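Local coordinates for alkaline serine protease (PDB 1Y9Z), which probably cleaves peptide bonds as a cold-adapted, calcium-binding serine endopeptidase of the subtilisin-like family, at residues G71-I76 / H374-A379; V96-E101 / M128-S133; S109-I114 / T137-A142; R215-T220 / P332-D337; N399-D404 / K425-E430. All coordinates share one frame; numbering follows the deposited sequence.

Four of the contacts lie in the subtilisin-like alpha/beta domain and interaction 4 in the inserted beta-barrel domain, about 42 Å from interaction 3 between centres. Interactions 2 and 3, centres about 14 Å apart, touch: M128 and V98 pack on I114 and A113. Here strands 92-100 and 125-128 alternate along the chain with helices 110-119 and 137-148. Interaction 1 joins helices 65-74 and 368-385; interactions 2, 3 and 4 fall between its segments in sequence. Interaction 5, about 18 Å from interaction 1 between centres, pairs helices 391-401 and 421-430 near the C-terminus. The chain thus returns after the insert to complete the domain holding the inhibitor pocket.

Interaction 1 (G71-I76 / H374-A379); sequences GTIAAI and HVSGVA. With CA (calcium ion), chain C.
The methyl group of T72 sits squarely over one face of the H374 imidazole: CG2 lies 3.4 Å from the ring centroid and only 12° off the ring normal, which identifies a CH-pi contact. In T72, CG2 is anti to the backbone N, which sends the methyl across to the other helix. H374 has a CB that starts out away from T72, but a chi1 of -80° brings the ring back, and a chi2 of 90° sets its plane so that a face meets the methyl. The two side chains therefore cross at about a right angle. Ring rotation is fixed at the rim, where ND1 is hydrogen-bonded to the backbone O of M370, one turn earlier in the same helix.

Farther along, I73 takes over. Its CD1 reaches to 4.0 Å from S376 OG, a hydroxyl engaged mainly with T127 OG1, so the ethyl tip lies against an already bonded polar group. I73 CA and G377 CA are only 4.9 Å apart: with no side chain on G377, the backbones can draw together. At the far end of the first segment, I76 O binds a calcium ion at 2.3 Å. Through this buried contact join helices 65-74 and 368-385, whose first turns supply H65 and S369 to the inhibitor pocket, as in the core of the subtilisin fold.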
# COMPACT_ATOMS: atom_id res chain seq x y z
N GLY A 71 3.26 -8.93 -2.62
CA GLY A 71 3.82 -8.98 -1.27
C GLY A 71 2.77 -8.69 -0.21
O GLY A 71 2.79 -9.27 0.88
N THR A 72 1.84 -7.78 -0.51
CA THR A 72 0.80 -7.45 0.45
C THR A 72 -0.12 -8.66 0.66
O THR A 72 -0.61 -8.90 1.76
CB THR A 72 -0.02 -6.24 -0.03
OG1 THR A 72 0.81 -5.08 -0.03
CG2 THR A 72 -1.22 -6.00 0.88
N ILE A 73 -0.34 -9.41 -0.41
CA ILE A 73 -1.19 -10.60 -0.37
C ILE A 73 -0.51 -11.81 0.25
O ILE A 73 -1.12 -12.54 1.04
CB ILE A 73 -1.64 -10.99 -1.80
CG1 ILE A 73 -2.58 -9.93 -2.36
CG2 ILE A 73 -2.33 -12.36 -1.78
CD1 ILE A 73 -2.87 -10.07 -3.84
N ALA A 74 0.76 -12.03 -0.08
CA ALA A 74 1.44 -13.22 0.42
C ALA A 74 2.94 -13.19 0.66
O ALA A 74 3.61 -14.20 0.45
CB ALA A 74 1.10 -14.39 -0.50
N ALA A 75 3.50 -12.06 1.10
CA ALA A 75 4.93 -12.05 1.40
C ALA A 75 5.11 -13.16 2.44
O ALA A 75 4.35 -13.25 3.40
CB ALA A 75 5.35 -10.70 1.97
N ILE A 76 6.12 -14.00 2.23
CA ILE A 76 6.36 -15.15 3.09
C ILE A 76 6.88 -14.88 4.50
O ILE A 76 7.75 -14.04 4.70
CB ILE A 76 7.31 -16.13 2.39
CG1 ILE A 76 6.70 -16.56 1.06
CG2 ILE A 76 7.58 -17.34 3.26
CD1 ILE A 76 7.62 -17.38 0.19
N HIS A 374 -4.97 -5.78 0.06
CA HIS A 374 -5.31 -6.05 1.46
C HIS A 374 -6.71 -6.64 1.45
O HIS A 374 -6.99 -7.62 2.14
CB HIS A 374 -5.32 -4.77 2.31
CG HIS A 374 -3.96 -4.30 2.72
ND1 HIS A 374 -3.21 -3.42 1.97
CD2 HIS A 374 -3.22 -4.57 3.83
CE1 HIS A 374 -2.07 -3.17 2.60
NE2 HIS A 374 -2.05 -3.85 3.72
N VAL A 375 -7.59 -6.05 0.65
CA VAL A 375 -8.97 -6.51 0.56
C VAL A 375 -9.11 -7.87 -0.12
O VAL A 375 -9.81 -8.75 0.39
CB VAL A 375 -9.85 -5.46 -0.19
CG1 VAL A 375 -11.25 -6.00 -0.43
CG2 VAL A 375 -9.92 -4.17 0.62
N SER A 376 -8.44 -8.06 -1.25
CA SER A 376 -8.52 -9.34 -1.94
C SER A 376 -7.79 -10.43 -1.18
O SER A 376 -8.19 -11.60 -1.20
CB SER A 376 -7.98 -9.22 -3.37
OG SER A 376 -6.62 -8.81 -3.39
N GLY A 377 -6.72 -10.06 -0.48
CA GLY A 377 -5.98 -11.03 0.31
C GLY A 377 -6.86 -11.52 1.44
O GLY A 377 -6.97 -12.72 1.69
N VAL A 378 -7.50 -10.58 2.13
CA VAL A 378 -8.39 -10.92 3.24
C VAL A 378 -9.60 -11.69 2.73
O VAL A 378 -10.06 -12.62 3.39
CB VAL A 378 -8.87 -9.65 3.99
CG1 VAL A 378 -10.05 -9.99 4.90
CG2 VAL A 378 -7.72 -9.09 4.83
N ALA A 379 -10.12 -11.31 1.57
CA ALA A 379 -11.28 -11.99 1.01
C ALA A 379 -10.95 -13.46 0.80
O ALA A 379 -11.75 -14.35 1.12
CB ALA A 379 -11.68 -11.34 -0.32
CA CA C . 9.23 -12.36 5.17

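Interaction 2 (V96-E101 / M128-S133); sequences VKVFNE and MSLGGS. With PMS (phenylmethanesulfonic acid), chain H.
F99 and L130 are brought together by their torsions: F99 places CG anti to its carbonyl carbon (chi1 -63°), whereas in L130 a chi1 of 57° holds CG between backbone N and carbonyl carbon, and a chi2 of 85° then directs CD2 at the phenyl ring. The site is the substrate-side pocket of a subtilisin-like protease, occupied here by phenylmethanesulfonic acid; the run S129-L130-G131 is consistent with the wall of the S1 pocket in this family.

Across the contact, L130 CD2 lies 3.9 Å from F99 CE1, meeting the ring obliquely. The same CD2 is 4.3 Å from V98 CG2, so one methyl branch is shared by two consecutive residues. Within its own segment V98 CG2 also stands 3.4 Å above one face of the F99 ring, offset toward the rim, a geometry that should limit the ring's movement on that side. No hydrogen bond crosses between the segments, and the touching groups are hydrocarbon.

The ligand's phenyl ring fits beside this apolar cluster. F99 CZ approaches its C4 to 3.6 Å, and L130 CB comes within 3.7 Å of the same C4. Next to L130 in the chain, S129 is the centre of an inverse gamma turn, its OG hydrogen-bonded to the backbone O of S369. S129 O in the turn comes to 3.2 Å from C6 of the ligand, and G131 N just after it lies 3.5 Å from C3.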
# COMPACT_ATOMS: atom_id res chain seq x y z
N VAL A 96 -0.97 -13.11 -13.91
CA VAL A 96 -1.22 -12.75 -15.30
C VAL A 96 -0.59 -11.37 -15.43
O VAL A 96 -1.07 -10.40 -14.83
CB VAL A 96 -2.72 -12.69 -15.65
CG1 VAL A 96 -2.90 -12.20 -17.08
CG2 VAL A 96 -3.34 -14.08 -15.51
N LYS A 97 0.50 -11.29 -16.18
CA LYS A 97 1.24 -10.05 -16.37
C LYS A 97 0.73 -9.27 -17.58
O LYS A 97 0.95 -9.67 -18.73
CB LYS A 97 2.73 -10.38 -16.55
CG LYS A 97 3.65 -9.18 -16.68
CD LYS A 97 5.08 -9.65 -16.91
CE LYS A 97 6.03 -8.51 -17.19
NZ LYS A 97 7.37 -9.03 -17.58
N VAL A 98 0.05 -8.16 -17.32
CA VAL A 98 -0.49 -7.33 -18.40
C VAL A 98 0.33 -6.06 -18.63
O VAL A 98 0.16 -5.39 -19.65
CB VAL A 98 -1.96 -6.93 -18.12
CG1 VAL A 98 -2.83 -8.18 -18.06
CG2 VAL A 98 -2.05 -6.14 -16.82
N PHE A 99 1.21 -5.73 -17.69
CA PHE A 99 2.04 -4.53 -17.81
C PHE A 99 3.53 -4.78 -17.96
O PHE A 99 4.10 -5.64 -17.28
CB PHE A 99 1.87 -3.62 -16.58
CG PHE A 99 0.49 -3.08 -16.39
CD1 PHE A 99 -0.29 -3.50 -15.33
CD2 PHE A 99 -0.02 -2.12 -17.26
CE1 PHE A 99 -1.56 -2.97 -15.12
CE2 PHE A 99 -1.29 -1.58 -17.06
CZ PHE A 99 -2.06 -2.01 -15.99
N ASN A 100 4.15 -4.02 -18.85
CA ASN A 100 5.59 -4.05 -19.04
C ASN A 100 6.03 -2.71 -18.46
O ASN A 100 5.18 -1.89 -18.10
CB ASN A 100 5.98 -4.11 -20.52
CG ASN A 100 5.68 -5.45 -21.15
OD1 ASN A 100 5.99 -6.50 -20.59
ND2 ASN A 100 5.10 -5.42 -22.34
N GLU A 101 7.33 -2.48 -18.38
CA GLU A 101 7.84 -1.22 -17.86
C GLU A 101 7.23 -0.04 -18.61
O GLU A 101 6.89 0.98 -18.01
CB GLU A 101 9.36 -1.19 -18.00
CG GLU A 101 10.02 0.09 -17.51
CD GLU A 101 11.52 0.09 -17.72
OE1 GLU A 101 12.18 1.04 -17.26
OE2 GLU A 101 12.04 -0.85 -18.36
N MET A 128 -7.44 -6.80 -9.16
CA MET A 128 -6.95 -5.88 -10.18
C MET A 128 -6.62 -4.49 -9.66
O MET A 128 -7.50 -3.64 -9.51
CB MET A 128 -7.99 -5.80 -11.30
CG MET A 128 -8.33 -7.17 -11.88
SD MET A 128 -9.80 -7.25 -12.93
CE MET A 128 -11.09 -7.35 -11.70
N SER A 129 -5.34 -4.27 -9.36
CA SER A 129 -4.88 -2.97 -8.88
C SER A 129 -4.55 -2.16 -10.12
O SER A 129 -3.40 -1.80 -10.36
CB SER A 129 -3.65 -3.14 -7.99
OG SER A 129 -4.01 -3.67 -6.73
N LEU A 130 -5.58 -1.88 -10.90
CA LEU A 130 -5.45 -1.14 -12.14
C LEU A 130 -6.80 -0.53 -12.49
O LEU A 130 -7.83 -0.93 -11.95
CB LEU A 130 -5.00 -2.08 -13.26
CG LEU A 130 -5.88 -3.31 -13.54
CD1 LEU A 130 -7.02 -2.93 -14.48
CD2 LEU A 130 -5.04 -4.41 -14.18
N GLY A 131 -6.79 0.44 -13.39
CA GLY A 131 -8.03 1.08 -13.78
C GLY A 131 -7.90 2.00 -14.97
O GLY A 131 -6.82 2.53 -15.25
N GLY A 132 -9.01 2.17 -15.68
CA GLY A 132 -9.06 3.04 -16.84
C GLY A 132 -10.34 3.85 -16.74
O GLY A 132 -11.25 3.50 -16.00
N SER A 133 -10.41 4.94 -17.50
CA SER A 133 -11.59 5.80 -17.46
C SER A 133 -12.77 5.30 -18.30
O SER A 133 -13.92 5.64 -18.02
CB SER A 133 -11.21 7.21 -17.89
OG SER A 133 -10.62 7.21 -19.18
C PMS H . -2.73 2.47 -9.97
S PMS H . -3.93 1.71 -8.84
C1 PMS H . -2.78 1.88 -11.40
C2 PMS H . -3.65 2.51 -12.37
C3 PMS H . -3.72 2.00 -13.70
C4 PMS H . -2.89 0.86 -14.03
C5 PMS H . -2.03 0.24 -13.09
C6 PMS H . -1.93 0.71 -11.75
O2S PMS H . -5.13 1.42 -9.61
O1S PMS H . -4.23 2.63 -7.77

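Interaction 3 (S109-I114 / T137-A142); sequences SLVAAI and TTERNA
E139 and A142, one turn apart on helix 137-148, carry the contact against L110 and V111 of helix 110-119. Walking from the start of the second segment, T137 and T138 contribute backbone: their carbonyls accept from N141 N and A142 N and so set up the helical face. E139 comes next, its CG anti to the backbone N (chi1 -175°) and its chain extended beyond, which lays the aliphatic part along V111 in the opposite sense; E139 CG is 4.0 Å from V111 CG2. Its OE1 ends near L110, 4.0 Å from CD2, in van der Waals contact. The carboxylate's polar demands are met otherwise: a water donates to OE1 at 2.7 Å and accepts from V111 N at 3.2 Å, while OE2 is hydrogen-bonded to Y171 OH. The water thus ties the carboxylate to an amide in the first turn of helix 110-119, where S109 OG, at the N-cap, accepts from A112 N.

Past R140 and N141, A142 presents its small CB to V111, meeting CG1 at 3.9 Å and CG2 at 4.0 Å, so that it touches both branches. The axes of 110-114 and 137-142 run 15° from parallel, with a closest approach of 10.6 Å. Neighbouring near-parallel helices of this kind, linked through strand 125-128 of the mainly parallel sheet, are typical of successive beta-alpha-beta crossovers in the subtilisin alpha/beta fold.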
# COMPACT_ATOMS: atom_id res chain seq x y z
N SER A 109 -7.19 -8.16 -24.35
CA SER A 109 -7.95 -7.32 -23.42
C SER A 109 -7.89 -7.73 -21.96
O SER A 109 -7.38 -8.79 -21.61
CB SER A 109 -9.41 -7.33 -23.85
OG SER A 109 -9.95 -8.63 -23.68
N LEU A 110 -8.46 -6.88 -21.11
CA LEU A 110 -8.54 -7.16 -19.68
C LEU A 110 -9.47 -8.36 -19.52
O LEU A 110 -9.23 -9.23 -18.68
CB LEU A 110 -9.11 -5.95 -18.93
CG LEU A 110 -9.38 -6.14 -17.43
CD1 LEU A 110 -8.09 -6.49 -16.70
CD2 LEU A 110 -9.98 -4.87 -16.86
N VAL A 111 -10.53 -8.39 -20.32
CA VAL A 111 -11.47 -9.50 -20.26
C VAL A 111 -10.71 -10.80 -20.53
O VAL A 111 -10.94 -11.81 -19.86
CB VAL A 111 -12.60 -9.33 -21.30
CG1 VAL A 111 -13.36 -10.65 -21.49
CG2 VAL A 111 -13.57 -8.25 -20.83
N ALA A 112 -9.79 -10.78 -21.50
CA ALA A 112 -9.01 -11.96 -21.82
C ALA A 112 -8.11 -12.36 -20.65
O ALA A 112 -7.92 -13.55 -20.39
CB ALA A 112 -8.17 -11.71 -23.07
N ALA A 113 -7.57 -11.36 -19.95
CA ALA A 113 -6.71 -11.62 -18.80
C ALA A 113 -7.52 -12.29 -17.70
O ALA A 113 -7.06 -13.24 -17.07
CB ALA A 113 -6.11 -10.31 -18.29
N ILE A 114 -8.73 -11.80 -17.48
CA ILE A 114 -9.60 -12.39 -16.46
C ILE A 114 -9.96 -13.81 -16.89
O ILE A 114 -9.95 -14.73 -16.06
CB ILE A 114 -10.87 -11.54 -16.26
CG1 ILE A 114 -10.48 -10.15 -15.75
CG2 ILE A 114 -11.81 -12.23 -15.27
CD1 ILE A 114 -11.64 -9.17 -15.68
N THR A 137 -20.18 -2.08 -22.67
CA THR A 137 -21.20 -3.07 -22.35
C THR A 137 -20.64 -4.49 -22.42
O THR A 137 -20.95 -5.32 -21.57
CB THR A 137 -22.39 -2.96 -23.33
OG1 THR A 137 -22.87 -1.61 -23.35
CG2 THR A 137 -23.52 -3.88 -22.89
N THR A 138 -19.81 -4.76 -23.42
CA THR A 138 -19.22 -6.09 -23.56
C THR A 138 -18.41 -6.45 -22.32
O THR A 138 -18.47 -7.57 -21.83
CB THR A 138 -18.32 -6.17 -24.80
OG1 THR A 138 -19.08 -5.85 -25.97
CG2 THR A 138 -17.75 -7.57 -24.95
N GLU A 139 -17.64 -5.49 -21.82
CA GLU A 139 -16.83 -5.73 -20.63
C GLU A 139 -17.71 -5.87 -19.40
O GLU A 139 -17.51 -6.77 -18.58
CB GLU A 139 -15.83 -4.59 -20.46
CG GLU A 139 -14.83 -4.78 -19.34
CD GLU A 139 -13.72 -3.76 -19.39
OE1 GLU A 139 -12.58 -4.12 -19.76
OE2 GLU A 139 -13.99 -2.58 -19.07
N ARG A 140 -18.70 -4.99 -19.25
CA ARG A 140 -19.61 -5.06 -18.11
C ARG A 140 -20.26 -6.44 -18.06
O ARG A 140 -20.33 -7.07 -17.00
CB ARG A 140 -20.70 -3.99 -18.21
CG ARG A 140 -21.60 -3.90 -16.98
CD ARG A 140 -22.82 -3.01 -17.22
NE ARG A 140 -22.48 -1.61 -17.48
CZ ARG A 140 -21.99 -0.77 -16.57
NH1 ARG A 140 -21.78 -1.17 -15.33
NH2 ARG A 140 -21.72 0.48 -16.91
N ASN A 141 -20.72 -6.92 -19.21
CA ASN A 141 -21.38 -8.22 -19.31
C ASN A 141 -20.43 -9.38 -19.02
O ASN A 141 -20.80 -10.32 -18.30
CB ASN A 141 -21.99 -8.39 -20.70
CG ASN A 141 -23.23 -7.54 -20.92
OD1 ASN A 141 -23.71 -7.39 -22.04
ND2 ASN A 141 -23.77 -6.99 -19.83
N ALA A 142 -19.23 -9.33 -19.57
CA ALA A 142 -18.26 -10.40 -19.36
C ALA A 142 -17.90 -10.55 -17.89
O ALA A 142 -17.83 -11.67 -17.38
CB ALA A 142 -17.00 -10.12 -20.18
O HOH W 1 -11.65 -5.79 -21.73

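Interaction 4 (R215-T220 / P332-D337); sequences RLADIT and PSVSVD
The inserted beta-barrel domain is the setting: strands 214-221 and 333-336 belong to one curled mixed sheet, yet here they meet face to face, not edge to edge. The evidence is in the axes of 215-220 and 333-336, which cross at -81° with a closest approach of 8.0 Å, and in the absence of hydrogen bonds between the segments.

A217 and I219, two residues apart on the first strand, both send CB toward the second strand, where V334 and V336 answer in the same way. V334 spreads its two methyls over both partners. V334 CG1, anti to the carbonyl carbon (chi1 -57°), lies 3.8 Å from A217 CB, and V334 CG2 lies 4.1 Å from I219 CD1. The I219 CD1 tip also meets V336 CG1 at 3.7 Å, the two side chains reaching end to end, whereas I219 passes V334 at a slant. I307 of strand 305-309 touches both I219 and V334 and extends the cluster.

All four touching residues are buried, and every atom in the contact is aliphatic carbon. Cohesion is therefore probably due to dispersion and the exclusion of water; D218, bonded to S225, and S335, bonded to R281, start from CB atoms directed away.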
# COMPACT_ATOMS: atom_id res chain seq x y z
N ARG A 215 13.67 1.01 -1.49
CA ARG A 215 14.31 2.02 -0.67
C ARG A 215 13.72 1.93 0.73
O ARG A 215 12.53 1.69 0.89
CB ARG A 215 14.04 3.40 -1.26
CG ARG A 215 14.90 4.49 -0.70
CD ARG A 215 14.48 5.82 -1.25
NE ARG A 215 15.31 6.88 -0.70
CZ ARG A 215 14.91 8.13 -0.53
NH1 ARG A 215 15.74 9.02 -0.01
NH2 ARG A 215 13.67 8.48 -0.86
N LEU A 216 14.57 2.10 1.74
CA LEU A 216 14.11 2.04 3.12
C LEU A 216 14.73 3.14 3.95
O LEU A 216 15.63 3.85 3.49
CB LEU A 216 14.46 0.68 3.73
CG LEU A 216 13.76 -0.54 3.11
CD1 LEU A 216 14.34 -1.82 3.69
CD2 LEU A 216 12.27 -0.46 3.36
N ALA A 217 14.24 3.30 5.17
CA ALA A 217 14.74 4.31 6.08
C ALA A 217 14.81 3.72 7.48
O ALA A 217 14.22 2.67 7.75
CB ALA A 217 13.82 5.53 6.07
N ASP A 218 15.53 4.38 8.37
CA ASP A 218 15.67 3.90 9.73
C ASP A 218 16.05 5.04 10.66
O ASP A 218 16.60 6.06 10.23
CB ASP A 218 16.74 2.80 9.79
CG ASP A 218 16.59 1.89 10.99
OD1 ASP A 218 15.69 2.13 11.83
OD2 ASP A 218 17.36 0.92 11.09
N ILE A 219 15.73 4.86 11.94
CA ILE A 219 16.06 5.82 12.99
C ILE A 219 16.56 4.95 14.13
O ILE A 219 15.85 4.06 14.58
CB ILE A 219 14.83 6.60 13.49
CG1 ILE A 219 14.25 7.46 12.38
CG2 ILE A 219 15.22 7.47 14.68
CD1 ILE A 219 12.94 8.14 12.76
N THR A 220 17.78 5.21 14.59
CA THR A 220 18.35 4.43 15.67
C THR A 220 18.79 5.30 16.83
O THR A 220 19.44 6.33 16.65
CB THR A 220 19.57 3.62 15.17
OG1 THR A 220 19.17 2.76 14.10
CG2 THR A 220 20.14 2.77 16.31
N PRO A 332 19.78 13.48 4.61
CA PRO A 332 18.73 12.47 4.73
C PRO A 332 17.57 12.94 5.60
O PRO A 332 17.78 13.42 6.72
CB PRO A 332 19.47 11.27 5.32
CG PRO A 332 20.56 11.92 6.13
CD PRO A 332 21.04 13.03 5.23
N SER A 333 16.36 12.82 5.08
CA SER A 333 15.17 13.22 5.81
C SER A 333 14.12 12.11 5.71
O SER A 333 14.00 11.45 4.68
CB SER A 333 14.63 14.55 5.27
OG SER A 333 14.35 14.48 3.88
N VAL A 334 13.37 11.92 6.79
CA VAL A 334 12.36 10.87 6.84
C VAL A 334 11.04 11.36 7.42
O VAL A 334 10.95 12.46 7.98
CB VAL A 334 12.85 9.68 7.69
CG1 VAL A 334 14.16 9.14 7.13
CG2 VAL A 334 13.03 10.10 9.14
N SER A 335 10.01 10.52 7.30
CA SER A 335 8.68 10.83 7.81
C SER A 335 8.19 9.72 8.74
O SER A 335 8.32 8.53 8.42
CB SER A 335 7.70 10.98 6.63
OG SER A 335 6.36 11.06 7.08
N VAL A 336 7.63 10.10 9.88
CA VAL A 336 7.09 9.14 10.85
C VAL A 336 5.72 9.63 11.31
O VAL A 336 5.40 10.81 11.15
CB VAL A 336 8.01 8.99 12.09
CG1 VAL A 336 9.39 8.47 11.67
CG2 VAL A 336 8.15 10.33 12.81
N ASP A 337 4.91 8.73 11.87
CA ASP A 337 3.58 9.13 12.32
C ASP A 337 3.66 9.96 13.60
O ASP A 337 4.73 10.09 14.20
CB ASP A 337 2.67 7.90 12.49
CG ASP A 337 3.10 6.97 13.60
OD1 ASP A 337 2.63 5.81 13.61
OD2 ASP A 337 3.89 7.38 14.48

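Interaction 5 (N399-D404 / K425-E430); sequences NATADD and KAYLDE. With CA (calcium ion), chain D.
Helices 391-401 and 421-430 come closest in these segments at T401 and Y427, where T401 CA and Y427 CA are 7.4 Å apart. The contact belongs to the C-terminal helical part of the subtilisin-like domain, at the protein surface.

Y427 supplies most of the bridge. Its CG is anti to the backbone N (chi1 -173°), which directs the ring toward A400 and T401. T401 CG2 packs at the root of the side chain, 3.7 Å from Y427 CB, and A400 CB touches farther out, 3.9 Å from Y427 CE1. Both methyls approach the ring obliquely, and T401 crosses the tyrosine at a slant. In T401 a chi1 of 62° sends OG1 back to its own helix, where it is hydrogen-bonded to A397 O; the methyl is thereby turned to the tyrosine. A397 also touches Y427 and L428, continuing the apolar strip.

On helix 421-430, K425 NZ forms a salt bridge at 2.7 Å, one turn along, with D429 OD1, which offers its syn lone pair; D429 OD2 is bonded to H386 NE2, so each carboxylate oxygen has a partner. Farther along the first segment, D404 belongs to a calcium site completed by L405, V407, G409 and D411. There D404 OD1 binds the ion at 2.3 Å, beside a water at 2.4 Å from the calcium.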
# COMPACT_ATOMS: atom_id res chain seq x y z
N ASN A 399 -18.74 -6.60 3.35
CA ASN A 399 -19.42 -5.32 3.48
C ASN A 399 -20.19 -5.21 4.79
O ASN A 399 -20.18 -4.17 5.45
CB ASN A 399 -20.38 -5.12 2.31
CG ASN A 399 -19.66 -4.91 0.99
OD1 ASN A 399 -20.23 -5.12 -0.08
ND2 ASN A 399 -18.41 -4.49 1.07
N ALA A 400 -20.86 -6.30 5.16
CA ALA A 400 -21.66 -6.31 6.39
C ALA A 400 -20.83 -6.21 7.66
O ALA A 400 -21.33 -5.78 8.69
CB ALA A 400 -22.51 -7.57 6.43
N THR A 401 -19.56 -6.61 7.59
CA THR A 401 -18.70 -6.58 8.76
C THR A 401 -17.59 -5.54 8.75
O THR A 401 -16.78 -5.49 9.68
CB THR A 401 -18.06 -7.96 9.01
OG1 THR A 401 -17.24 -8.31 7.89
CG2 THR A 401 -19.14 -9.02 9.18
N ALA A 402 -17.53 -4.72 7.71
CA ALA A 402 -16.51 -3.69 7.63
C ALA A 402 -16.73 -2.67 8.74
O ALA A 402 -17.87 -2.42 9.14
CB ALA A 402 -16.56 -3.01 6.27
N ASP A 403 -15.65 -2.09 9.24
CA ASP A 403 -15.75 -1.09 10.30
C ASP A 403 -16.06 0.28 9.70
O ASP A 403 -15.24 0.86 9.00
CB ASP A 403 -14.46 -1.02 11.11
CG ASP A 403 -14.09 -2.35 11.75
OD1 ASP A 403 -14.99 -3.00 12.32
OD2 ASP A 403 -12.91 -2.74 11.69
N ASP A 404 -17.26 0.79 9.99
CA ASP A 404 -17.71 2.07 9.47
C ASP A 404 -16.70 3.18 9.76
O ASP A 404 -16.27 3.36 10.90
CB ASP A 404 -19.06 2.42 10.10
CG ASP A 404 -19.78 3.55 9.38
OD1 ASP A 404 -19.24 4.07 8.38
OD2 ASP A 404 -20.89 3.92 9.82
N LYS A 425 -15.16 -13.43 9.05
CA LYS A 425 -15.11 -14.87 9.29
C LYS A 425 -16.23 -15.29 10.23
O LYS A 425 -16.93 -16.27 9.97
CB LYS A 425 -13.76 -15.26 9.90
CG LYS A 425 -13.71 -16.70 10.40
CD LYS A 425 -12.44 -16.97 11.19
CE LYS A 425 -12.46 -18.37 11.80
NZ LYS A 425 -13.59 -18.55 12.75
N ALA A 426 -16.38 -14.55 11.33
CA ALA A 426 -17.41 -14.85 12.32
C ALA A 426 -18.80 -14.82 11.68
O ALA A 426 -19.68 -15.60 12.04
CB ALA A 426 -17.34 -13.85 13.46
N TYR A 427 -18.97 -13.91 10.73
CA TYR A 427 -20.23 -13.74 10.01
C TYR A 427 -20.55 -15.04 9.26
O TYR A 427 -21.63 -15.61 9.41
CB TYR A 427 -20.10 -12.59 9.01
CG TYR A 427 -21.37 -12.18 8.30
CD1 TYR A 427 -22.28 -11.32 8.90
CD2 TYR A 427 -21.63 -12.62 7.00
CE1 TYR A 427 -23.43 -10.89 8.22
CE2 TYR A 427 -22.76 -12.20 6.31
CZ TYR A 427 -23.66 -11.34 6.92
OH TYR A 427 -24.77 -10.90 6.24
N LEU A 428 -19.60 -15.49 8.45
CA LEU A 428 -19.77 -16.71 7.67
C LEU A 428 -19.81 -17.96 8.55
O LEU A 428 -20.33 -18.99 8.14
CB LEU A 428 -18.66 -16.81 6.62
CG LEU A 428 -18.69 -15.73 5.54
CD1 LEU A 428 -17.48 -15.88 4.63
CD2 LEU A 428 -19.98 -15.83 4.74
N ASP A 429 -19.25 -17.85 9.75
CA ASP A 429 -19.25 -18.98 10.69
C ASP A 429 -20.69 -19.34 11.05
O ASP A 429 -20.99 -20.50 11.34
CB ASP A 429 -18.48 -18.62 11.96
CG ASP A 429 -16.99 -18.84 11.82
OD1 ASP A 429 -16.24 -18.41 12.73
OD2 ASP A 429 -16.56 -19.44 10.81
N GLU A 430 -21.57 -18.34 11.04
CA GLU A 430 -22.97 -18.56 11.35
C GLU A 430 -23.63 -19.26 10.16
O GLU A 430 -24.33 -20.26 10.33
CB GLU A 430 -23.67 -17.23 11.62
CG GLU A 430 -23.12 -16.49 12.84
CD GLU A 430 -23.26 -17.29 14.11
OE1 GLU A 430 -24.41 -17.63 14.48
OE2 GLU A 430 -22.23 -17.58 14.76
CA CA D . -19.02 5.75 6.78
O HOH W 2 -17.56 4.08 5.83